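Local coordinates for serine-pyruvate aminotransferase (agxt) (Sulfolobus solfataricus, PDB 3ZRP), which probably transfers the amino group of serine to pyruvate, using pyridoxal 5'-phosphate as cofactor in a class-V aminotransferase fold, at residues G89-W92 against E93-K97; D112-K115 against P116-E120; E172-A175 against E176-V180; Y220-L223 against R224-L227. All coordinates share one frame; numbering follows the deposited sequence. Where two conformers were deposited one is given.

Contact 1 of 4, residues G89-W92 against E93-K97; sequences GDRW and EQIFK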
loop_
_atom_site.group_PDB
_atom_site.type_symbol
_atom_site.label_atom_id
_atom_site.label_comp_id
_atom_site.label_asym_id
_atom_site.label_seq_id
_atom_site.Cartn_x
_atom_site.Cartn_y
_atom_site.Cartn_z
ATOM N N GLY A 89 -10.642 0.642 18.136
ATOM C CA GLY A 89 -10.392 -0.440 19.102
ATOM C C GLY A 89 -11.022 -1.743 18.623
ATOM O O GLY A 89 -10.401 -2.809 18.638
ATOM N N ASP A 90 -12.268 -1.659 18.155
ATOM C CA ASP A 90 -12.960 -2.835 17.675
ATOM C C ASP A 90 -12.268 -3.456 16.460
ATOM O O ASP A 90 -12.384 -4.659 16.229
ATOM C CB ASP A 90 -14.419 -2.492 17.348
ATOM C CG ASP A 90 -15.252 -2.217 18.615
ATOM O OD1 ASP A 90 -14.817 -2.493 19.757
ATOM O OD2 ASP A 90 -16.341 -1.690 18.473
ATOM N N ARG A 91 -11.569 -2.639 15.677
ATOM C CA ARG A 91 -10.839 -3.167 14.521
ATOM C C ARG A 91 -9.767 -4.196 14.921
ATOM O O ARG A 91 -9.522 -5.147 14.181
ATOM C CB ARG A 91 -10.280 -2.036 13.629
ATOM C CG ARG A 91 -9.399 -2.481 12.462
ATOM C CD ARG A 91 -9.289 -1.378 11.401
ATOM N NE ARG A 91 -10.623 -1.221 10.801
ATOM C CZ ARG A 91 -10.892 -0.622 9.648
ATOM N NH1 ARG A 91 -9.924 -0.107 8.899
ATOM N NH2 ARG A 91 -12.147 -0.574 9.225
ATOM N N TRP A 92 -9.111 -4.015 16.066
ATOM C CA TRP A 92 -8.205 -5.041 16.544
ATOM C C TRP A 92 -8.922 -6.414 16.614
ATOM O O TRP A 92 -8.388 -7.425 16.146
ATOM C CB TRP A 92 -7.680 -4.711 17.949
ATOM C CG TRP A 92 -6.618 -3.662 18.087
ATOM C CD1 TRP A 92 -6.731 -2.500 18.790
ATOM C CD2 TRP A 92 -5.275 -3.700 17.581
ATOM N NE1 TRP A 92 -5.550 -1.801 18.738
ATOM C CE2 TRP A 92 -4.644 -2.513 17.990
ATOM C CE3 TRP A 92 -4.558 -4.614 16.789
ATOM C CZ2 TRP A 92 -3.307 -2.225 17.681
ATOM C CZ3 TRP A 92 -3.229 -4.329 16.459
ATOM C CH2 TRP A 92 -2.618 -3.134 16.898
ATOM N N GLU A 93 -10.117 -6.437 17.199
ATOM C CA GLU A 93 -10.932 -7.661 17.285
ATOM C C GLU A 93 -11.308 -8.222 15.893
ATOM O O GLU A 93 -11.215 -9.441 15.669
ATOM C CB GLU A 93 -12.210 -7.428 18.127
ATOM C CG GLU A 93 -13.010 -8.693 18.363
ATOM C CD GLU A 93 -14.296 -8.499 19.124
ATOM O OE1 GLU A 93 -14.974 -7.458 18.957
ATOM O OE2 GLU A 93 -14.637 -9.426 19.891
ATOM N N GLN A 94 -11.711 -7.341 14.978
ATOM C CA GLN A 94 -12.055 -7.760 13.595
ATOM C C GLN A 94 -10.859 -8.411 12.880
ATOM O O GLN A 94 -11.022 -9.464 12.225
ATOM C CB GLN A 94 -12.657 -6.606 12.780
ATOM C CG GLN A 94 -14.011 -6.134 13.347
ATOM C CD GLN A 94 -15.018 -7.260 13.397
ATOM O OE1 GLN A 94 -15.431 -7.715 14.481
ATOM N NE2 GLN A 94 -15.388 -7.764 12.216
ATOM N N ILE A 95 -9.676 -7.811 13.036
ATOM C CA ILE A 95 -8.424 -8.377 12.513
ATOM C C ILE A 95 -8.130 -9.748 13.151
ATOM O O ILE A 95 -7.950 -10.751 12.428
ATOM C CB ILE A 95 -7.219 -7.422 12.734
ATOM C CG1 ILE A 95 -7.373 -6.126 11.922
ATOM C CG2 ILE A 95 -5.876 -8.120 12.418
ATOM C CD1 ILE A 95 -6.370 -5.007 12.339
ATOM N N PHE A 96 -8.128 -9.799 14.484
ATOM C CA PHE A 96 -7.728 -11.018 15.180
ATOM C C PHE A 96 -8.712 -12.179 15.026
ATOM O O PHE A 96 -8.312 -13.311 15.230
ATOM C CB PHE A 96 -7.407 -10.781 16.673
ATOM C CG PHE A 96 -6.196 -9.902 16.927
ATOM C CD1 PHE A 96 -4.998 -10.096 16.235
ATOM C CD2 PHE A 96 -6.264 -8.879 17.878
ATOM C CE1 PHE A 96 -3.875 -9.298 16.488
ATOM C CE2 PHE A 96 -5.137 -8.056 18.142
ATOM C CZ PHE A 96 -3.959 -8.264 17.440
ATOM N N LYS A 97 -9.971 -11.897 14.640
ATOM C CA LYS A 97 -10.954 -12.928 14.306
ATOM C C LYS A 97 -10.499 -13.783 13.128
ATOM O O LYS A 97 -10.935 -14.921 12.980
ATOM C CB LYS A 97 -12.298 -12.299 13.938
ATOM C CG LYS A 97 -13.308 -12.133 15.082
ATOM C CD LYS A 97 -14.662 -11.649 14.491
ATOM C CE LYS A 97 -15.561 -10.942 15.507
ATOM N NZ LYS A 97 -15.993 -11.845 16.613
#
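Trp92 and Phe96, one helical turn apart, both carry CG beside the backbone N and anti to the carbonyl carbon (chi1 -76° and -65°), which sends their rings out side by side in the same direction. The planes are near parallel, at 12°, but slid apart, with centroids 5.8 Å from each other, so the rings barely overlap: Trp92 CE3 lies 3.7 Å from Phe96 CE2. Phe96 also comes down on the backbone, its CD2 standing 3.1 Å from Trp92 O, the oxygen that accepts Phe96 N at 2.9 Å. On a neighbouring side of the helix Ile95 CD1 reaches Arg91 CG at 3.9 Å, and Ile95 N bonds to Arg91 O. This amphipathic helix, 87-96, is the crossover of a beta-alpha-beta unit between strands 79-83 and 102-106. Trp92 packs on Val161 of the sheet and on Met67, while Phe96 rests on Val103 and Leu74; an alanine in place of Phe96 would probably open a gap among these side chains and leave Trp92 without its aromatic neighbour. Asp90 and Glu93, on a more polar side, both form salt bridges to Arg107, and Asp90 also bonds Ser84. The Arg91 guanidinium lies by the cofactor pocket, where NH1 bonds Thr64 OG1 and Phe241 O of the second subunit.

Contact 2 of 4, residues D112-K115 against P116-E120; sequences DYVK and PGEVE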
loop_
_atom_site.group_PDB
_atom_site.type_symbol
_atom_site.label_atom_id
_atom_site.label_comp_id
_atom_site.label_asym_id
_atom_site.label_seq_id
_atom_site.Cartn_x
_atom_site.Cartn_y
_atom_site.Cartn_z
ATOM N N ASP A 112 -16.867 7.117 26.452
ATOM C CA ASP A 112 -15.997 7.096 27.630
ATOM C C ASP A 112 -14.727 6.316 27.290
ATOM O O ASP A 112 -14.465 6.026 26.119
ATOM C CB ASP A 112 -16.733 6.414 28.807
ATOM C CG ASP A 112 -16.313 6.955 30.172
ATOM O OD1 ASP A 112 -15.108 6.993 30.511
ATOM O OD2 ASP A 112 -17.213 7.362 30.920
ATOM N N TYR A 113 -13.929 5.991 28.303
ATOM C CA TYR A 113 -12.681 5.267 28.114
ATOM C C TYR A 113 -12.443 4.271 29.251
ATOM O O TYR A 113 -12.933 4.470 30.360
ATOM C CB TYR A 113 -11.495 6.221 27.977
ATOM C CG TYR A 113 -11.084 6.964 29.238
ATOM C CD1 TYR A 113 -11.727 8.160 29.631
ATOM C CD2 TYR A 113 -10.039 6.498 30.021
ATOM C CE1 TYR A 113 -11.342 8.837 30.801
ATOM C CE2 TYR A 113 -9.633 7.174 31.177
ATOM C CZ TYR A 113 -10.292 8.336 31.561
ATOM O OH TYR A 113 -9.870 8.980 32.709
ATOM N N VAL A 114 -11.714 3.193 28.957
ATOM C CA VAL A 114 -11.433 2.138 29.939
ATOM C C VAL A 114 -10.342 2.628 30.870
ATOM O O VAL A 114 -9.264 2.972 30.429
ATOM C CB VAL A 114 -10.982 0.824 29.245
ATOM C CG1 VAL A 114 -10.754 -0.275 30.291
ATOM C CG2 VAL A 114 -12.042 0.392 28.242
ATOM N N LYS A 115 -10.631 2.639 32.179
ATOM C CA LYS A 115 -9.699 3.175 33.168
ATOM C C LYS A 115 -8.500 2.263 33.362
ATOM O O LYS A 115 -8.633 1.051 33.218
ATOM C CB LYS A 115 -10.432 3.400 34.503
ATOM C CG LYS A 115 -11.710 4.229 34.366
ATOM C CD LYS A 115 -11.374 5.653 33.848
ATOM C CE LYS A 115 -12.637 6.495 33.647
ATOM N NZ LYS A 115 -13.645 5.857 32.758
ATOM N N PRO A 116 -7.318 2.839 33.692
ATOM C CA PRO A 116 -6.152 2.010 33.937
ATOM C C PRO A 116 -6.416 0.895 34.960
ATOM O O PRO A 116 -5.936 -0.229 34.772
ATOM C CB PRO A 116 -5.123 3.008 34.479
ATOM C CG PRO A 116 -5.485 4.295 33.807
ATOM C CD PRO A 116 -6.972 4.280 33.728
ATOM N N GLY A 117 -7.194 1.196 36.001
ATOM C CA GLY A 117 -7.535 0.202 37.040
ATOM C C GLY A 117 -8.338 -0.977 36.531
ATOM O O GLY A 117 -8.173 -2.103 37.014
ATOM N N GLU A 118 -9.203 -0.725 35.555
ATOM C CA GLU A 118 -10.028 -1.775 34.967
ATOM C C GLU A 118 -9.191 -2.719 34.086
ATOM O O GLU A 118 -9.460 -3.932 34.039
ATOM C CB GLU A 118 -11.210 -1.168 34.203
ATOM C CG GLU A 118 -12.031 -0.207 35.074
ATOM C CD GLU A 118 -13.013 0.663 34.303
ATOM O OE1 GLU A 118 -12.791 0.963 33.109
ATOM O OE2 GLU A 118 -14.020 1.062 34.920
ATOM N N VAL A 119 -8.179 -2.169 33.400
ATOM C CA VAL A 119 -7.238 -3.002 32.623
ATOM C C VAL A 119 -6.351 -3.805 33.574
ATOM O O VAL A 119 -6.093 -5.012 33.350
ATOM C CB VAL A 119 -6.350 -2.206 31.600
ATOM C CG1 VAL A 119 -5.582 -3.184 30.675
ATOM C CG2 VAL A 119 -7.190 -1.222 30.755
ATOM N N GLU A 120 -5.868 -3.135 34.625
ATOM C CA GLU A 120 -5.048 -3.783 35.651
ATOM C C GLU A 120 -5.742 -5.002 36.266
ATOM O O GLU A 120 -5.133 -6.056 36.389
ATOM C CB GLU A 120 -4.694 -2.783 36.759
ATOM C CG GLU A 120 -3.782 -3.349 37.841
ATOM C CD GLU A 120 -3.617 -2.402 39.021
ATOM O OE1 GLU A 120 -4.549 -1.626 39.309
ATOM O OE2 GLU A 120 -2.567 -2.469 39.685
#
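The CB and CG of Lys115 lie beside the Glu118 carboxylate, Lys115 CG 3.7 Å from Glu118 OE1. Lys115 is the N-cap residue of helix 116-125, and Glu118 folds back over this first turn to accept Lys115 N through OE1 at 2.9 Å, a side-chain-to-backbone bond at the helix start. The amide meets that oxygen from above the carboxylate plane, 49° out of it. Both side chains have a second conformer, and their contacts are those of the conformer described. Lys115 O in turn receives Val119 N at 3.3 Å and, weakly, Glu118 N, while Pro116 occupies the first helical position, where no backbone N-H is needed as a donor. Val114 CG1 meets Val119 CG2 at 3.7 Å, the side chains crossing at about a right angle; both valines pack on Val83 of strand 79-83, joining the loop and helix to the central sheet. Tyr113 bonds Glu295 through its OH. Bends at chi2 (-63°) and chi4 (-55°) curl Lys115 back along the loop, carrying its CE over one face of the Tyr113 ring. The ammonium beyond it bonds Tyr113 O and forms a salt bridge with Asp112 OD1, an oxygen that also accepts Tyr113 N on its anti lone pair at 2.7 Å.

Contact 3 of 4, residues E172-A175 against E176-V180; sequences EVKA and EEWNV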
loop_
_atom_site.group_PDB
_atom_site.type_symbol
_atom_site.label_atom_id
_atom_site.label_comp_id
_atom_site.label_asym_id
_atom_site.label_seq_id
_atom_site.Cartn_x
_atom_site.Cartn_y
_atom_site.Cartn_z
ATOM N N GLU A 172 1.656 13.736 23.000
ATOM C CA GLU A 172 2.891 13.178 23.556
ATOM C C GLU A 172 2.925 11.658 23.355
ATOM O O GLU A 172 1.956 10.956 23.684
ATOM C CB GLU A 172 3.044 13.496 25.045
ATOM C CG GLU A 172 4.418 13.089 25.565
ATOM C CD GLU A 172 4.567 13.146 27.089
ATOM O OE1 GLU A 172 3.557 13.267 27.821
ATOM O OE2 GLU A 172 5.722 13.046 27.556
ATOM N N VAL A 173 4.019 11.167 22.790
ATOM C CA VAL A 173 4.244 9.728 22.655
ATOM C C VAL A 173 5.671 9.452 23.123
ATOM O O VAL A 173 6.618 10.082 22.628
ATOM C CB VAL A 173 4.056 9.229 21.186
ATOM C CG1 VAL A 173 4.531 7.767 21.039
ATOM C CG2 VAL A 173 2.562 9.427 20.737
ATOM N N LYS A 174 5.812 8.520 24.069
ATOM C CA LYS A 174 7.116 8.157 24.621
ATOM C C LYS A 174 7.266 6.648 24.601
ATOM O O LYS A 174 7.170 5.993 25.644
ATOM C CB LYS A 174 7.242 8.675 26.070
ATOM C CG LYS A 174 7.276 10.198 26.220
ATOM C CD LYS A 174 8.697 10.732 26.045
ATOM C CE LYS A 174 8.712 12.055 25.284
ATOM N NZ LYS A 174 8.177 13.185 26.103
ATOM N N ALA A 175 7.515 6.090 23.420
ATOM C CA ALA A 175 7.455 4.638 23.244
ATOM C C ALA A 175 8.461 3.891 24.122
ATOM O O ALA A 175 8.097 2.907 24.753
ATOM C CB ALA A 175 7.602 4.243 21.747
ATOM N N GLU A 176 9.701 4.366 24.185
ATOM C CA GLU A 176 10.736 3.693 24.994
ATOM C C GLU A 176 10.515 3.883 26.507
ATOM O O GLU A 176 10.547 2.914 27.284
ATOM C CB GLU A 176 12.140 4.144 24.588
ATOM C CG GLU A 176 13.231 3.695 25.562
ATOM C CD GLU A 176 14.627 3.661 24.963
ATOM O OE1 GLU A 176 14.874 4.237 23.880
ATOM O OE2 GLU A 176 15.502 3.052 25.604
ATOM N N GLU A 177 10.291 5.127 26.912
ATOM C CA GLU A 177 10.097 5.449 28.324
ATOM C C GLU A 177 8.885 4.732 28.920
ATOM O O GLU A 177 8.954 4.245 30.046
ATOM C CB GLU A 177 9.982 6.954 28.524
ATOM C CG GLU A 177 10.163 7.395 29.973
ATOM C CD GLU A 177 9.727 8.825 30.197
ATOM O OE1 GLU A 177 10.302 9.734 29.557
ATOM O OE2 GLU A 177 8.802 9.033 31.013
ATOM N N TRP A 178 7.800 4.642 28.159
ATOM C CA TRP A 178 6.609 3.922 28.612
ATOM C C TRP A 178 6.722 2.410 28.420
ATOM O O TRP A 178 5.863 1.672 28.904
ATOM C CB TRP A 178 5.341 4.428 27.935
ATOM C CG TRP A 178 5.079 5.898 28.057
ATOM C CD1 TRP A 178 5.572 6.759 29.018
ATOM C CD2 TRP A 178 4.203 6.676 27.235
ATOM N NE1 TRP A 178 5.099 8.030 28.802
ATOM C CE2 TRP A 178 4.257 8.015 27.711
ATOM C CE3 TRP A 178 3.404 6.383 26.114
ATOM C CZ2 TRP A 178 3.518 9.053 27.137
ATOM C CZ3 TRP A 178 2.677 7.431 25.524
ATOM C CH2 TRP A 178 2.734 8.751 26.043
ATOM N N ASN A 179 7.796 1.965 27.761
ATOM C CA ASN A 179 8.067 0.539 27.505
ATOM C C ASN A 179 6.941 -0.106 26.661
ATOM O O ASN A 179 6.315 -1.058 27.084
ATOM C CB ASN A 179 8.320 -0.214 28.828
ATOM C CG ASN A 179 9.172 -1.487 28.664
ATOM O OD1 ASN A 179 9.498 -1.930 27.550
ATOM N ND2 ASN A 179 9.531 -2.086 29.802
ATOM N N VAL A 180 6.686 0.458 25.482
ATOM C CA VAL A 180 5.706 -0.096 24.521
ATOM C C VAL A 180 6.478 -1.027 23.604
ATOM O O VAL A 180 7.635 -0.751 23.252
ATOM C CB VAL A 180 5.011 1.020 23.700
ATOM C CG1 VAL A 180 4.023 0.424 22.609
ATOM C CG2 VAL A 180 4.267 1.959 24.627
#
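A CH-pi contact between Lys174 and Trp178 carries this local packing, in the loop that leads from strand 157-163 to strand 182-186 of the central sheet. Lys174 CB stands over the face of the indole, 3.6 Å from the centroid of the Trp178 five-membered ring and 16° off the ring normal. Trp178 CG lies beside the backbone N, anti to the carbonyl carbon (chi1 -55°), which slides the indole back under the extended segment 172-174. Lys174 O sits over that same face, while Glu172 O comes to the edge near the ring plane, 3.3 Å from Trp178 CH2. The backbone fixes the pair: Trp178 N bonds Lys174 O at 2.9 Å. A type I beta turn, Glu176 to Asn179, reverses the chain here and is closed by Asn179 N to Glu176 O; beyond it Val180 N bonds Ala175 O at 2.9 Å. The indole is buried against Val146 and Lys147 at the start of helix 146-153 and against Tyr183 of strand 182-186. At the first position of the turn, Glu176 OE1 bonds Ser51 OG. At the more exposed edge, Lys174 bends its chain so that NZ makes a salt bridge of 2.9 Å with Glu172 OE2, meeting the anti lone pair, whereas Glu177 OE1 reaches only the aliphatic CD of Lys174.

Contact 4 of 4, residues Y220-L223 against R224-L227; sequences YLDL and RNWL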
loop_
_atom_site.group_PDB
_atom_site.type_symbol
_atom_site.label_atom_id
_atom_site.label_comp_id
_atom_site.label_asym_id
_atom_site.label_seq_id
_atom_site.Cartn_x
_atom_site.Cartn_y
_atom_site.Cartn_z
ATOM N N TYR A 220 2.730 -11.022 2.925
ATOM C CA TYR A 220 2.916 -9.577 2.770
ATOM C C TYR A 220 3.062 -8.795 4.079
ATOM O O TYR A 220 3.814 -7.806 4.120
ATOM C CB TYR A 220 1.747 -8.962 1.993
ATOM C CG TYR A 220 2.103 -7.704 1.233
ATOM C CD1 TYR A 220 2.982 -7.736 0.163
ATOM C CD2 TYR A 220 1.495 -6.483 1.565
ATOM C CE1 TYR A 220 3.288 -6.552 -0.565
ATOM C CE2 TYR A 220 1.781 -5.315 0.849
ATOM C CZ TYR A 220 2.675 -5.366 -0.205
ATOM O OH TYR A 220 2.933 -4.206 -0.885
ATOM N N LEU A 221 2.363 -9.229 5.119
ATOM C CA LEU A 221 2.335 -8.494 6.391
ATOM C C LEU A 221 3.162 -9.131 7.484
ATOM O O LEU A 221 3.042 -8.743 8.650
ATOM C CB LEU A 221 0.907 -8.251 6.903
ATOM C CG LEU A 221 0.003 -7.491 5.916
ATOM C CD1 LEU A 221 -1.411 -7.303 6.484
ATOM C CD2 LEU A 221 0.585 -6.159 5.500
ATOM N N ASP A 222 3.985 -10.111 7.127
ATOM C CA ASP A 222 4.958 -10.615 8.105
ATOM C C ASP A 222 6.105 -9.610 8.153
ATOM O O ASP A 222 6.783 -9.384 7.138
ATOM C CB ASP A 222 5.430 -12.021 7.722
ATOM C CG ASP A 222 6.450 -12.609 8.707
ATOM O OD1 ASP A 222 6.876 -11.921 9.666
ATOM O OD2 ASP A 222 6.837 -13.773 8.485
ATOM N N LEU A 223 6.268 -8.967 9.315
ATOM C CA LEU A 223 7.303 -7.980 9.541
ATOM C C LEU A 223 8.726 -8.533 9.310
ATOM O O LEU A 223 9.623 -7.765 8.940
ATOM C CB LEU A 223 7.175 -7.354 10.939
ATOM C CG LEU A 223 5.905 -6.514 11.187
ATOM C CD1 LEU A 223 5.810 -6.102 12.669
ATOM C CD2 LEU A 223 5.854 -5.287 10.220
ATOM N N ARG A 224 8.896 -9.853 9.453
ATOM C CA ARG A 224 10.161 -10.512 9.072
ATOM C C ARG A 224 10.573 -10.263 7.623
ATOM O O ARG A 224 11.755 -10.180 7.320
ATOM C CB ARG A 224 10.134 -12.018 9.363
ATOM C CG ARG A 224 9.974 -12.361 10.823
ATOM C CD ARG A 224 9.626 -13.835 11.034
ATOM N NE ARG A 224 9.350 -14.080 12.448
ATOM C CZ ARG A 224 8.256 -13.683 13.081
ATOM N NH1 ARG A 224 7.282 -13.034 12.423
ATOM N NH2 ARG A 224 8.115 -13.948 14.367
ATOM N N ASN A 225 9.604 -10.170 6.709
ATOM C CA ASN A 225 9.918 -9.950 5.319
ATOM C C ASN A 225 10.353 -8.520 5.005
ATOM O O ASN A 225 11.086 -8.299 4.043
ATOM C CB ASN A 225 8.729 -10.391 4.432
ATOM C CG ASN A 225 8.548 -11.879 4.441
ATOM O OD1 ASN A 225 9.525 -12.618 4.491
ATOM N ND2 ASN A 225 7.305 -12.341 4.402
ATOM N N TRP A 226 9.922 -7.553 5.813
ATOM C CA TRP A 226 10.264 -6.150 5.566
ATOM C C TRP A 226 11.538 -5.741 6.310
ATOM O O TRP A 226 12.196 -4.785 5.908
ATOM C CB TRP A 226 9.142 -5.211 5.988
ATOM C CG TRP A 226 7.986 -5.373 5.083
ATOM C CD1 TRP A 226 6.860 -6.113 5.344
ATOM C CD2 TRP A 226 7.861 -4.910 3.723
ATOM N NE1 TRP A 226 6.037 -6.089 4.247
ATOM C CE2 TRP A 226 6.612 -5.351 3.251
ATOM C CE3 TRP A 226 8.664 -4.132 2.881
ATOM C CZ2 TRP A 226 6.132 -5.055 1.947
ATOM C CZ3 TRP A 226 8.211 -3.832 1.597
ATOM C CH2 TRP A 226 6.936 -4.293 1.137
ATOM N N LEU A 227 11.857 -6.466 7.374
ATOM C CA LEU A 227 13.023 -6.141 8.228
ATOM C C LEU A 227 14.358 -5.986 7.467
ATOM O O LEU A 227 15.085 -5.021 7.726
ATOM C CB LEU A 227 13.184 -7.152 9.369
ATOM C CG LEU A 227 13.044 -6.767 10.834
ATOM C CD1 LEU A 227 13.460 -7.957 11.720
ATOM C CD2 LEU A 227 13.884 -5.545 11.161
#
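Asp222 OD1 is gripped by two donors of Arg224, the backbone N at 2.9 Å and the guanidinium NH1 at 3.0 Å, which come from opposite faces of the carboxylate plane. With chi1 at -180°, placing CG opposite the backbone N, the Asp222 oxygen swings over the start of the helix, and it lies in the guanidinium plane, at the edge. This is an N-cap on helix 223-234, reinforced by the salt bridge; NH1 also donates to Ser72 O and NE to Gln213 O. Replacing Asp222 by alanine removes the carboxylate and would probably leave Arg224 N without its capping acceptor and the arginine's charge without this mate. Asp222 O takes Asn225 N at 3.0 Å, and the Asn225 amide bonds Tyr219 O through ND2. Further round the turn Trp226 reaches back across the loop: NE1 donates to Tyr220 O at 2.8 Å, within the indole plane and nearly straight (164°). The adjoining edge, at CZ2, turns to the Tyr220 face in a T-shaped stack, planes at 87°, with Trp226 CZ2 4.1 Å from Tyr220 CE1. Both rings rest on Pro60 of strand 55-60, and Tyr220 N bonds Glu68 of the second subunit.

In the fold
Along the chain the contacts follow in series, each a local packing within the class-V aminotransferase fold. Contacts 1 to 3 belong to the elements round the seven-stranded sheet: contact 1 on helix 87-96, contact 2 on the loop and first turn of helix 116-125, contact 3 in the loop before strand 182-186. Their centres lie 19 to 23 Å apart, and none touches another. Contacts 2 and 3 each pack on helix 146-153. Contact 4, at the start of helix 223-234, lies about 32 Å from contact 2, centre to centre. Contacts 1 and 4 both meet the second subunit and come close to bound cofactor, so the dimer interface and the cofactor pocket draw on the same regions.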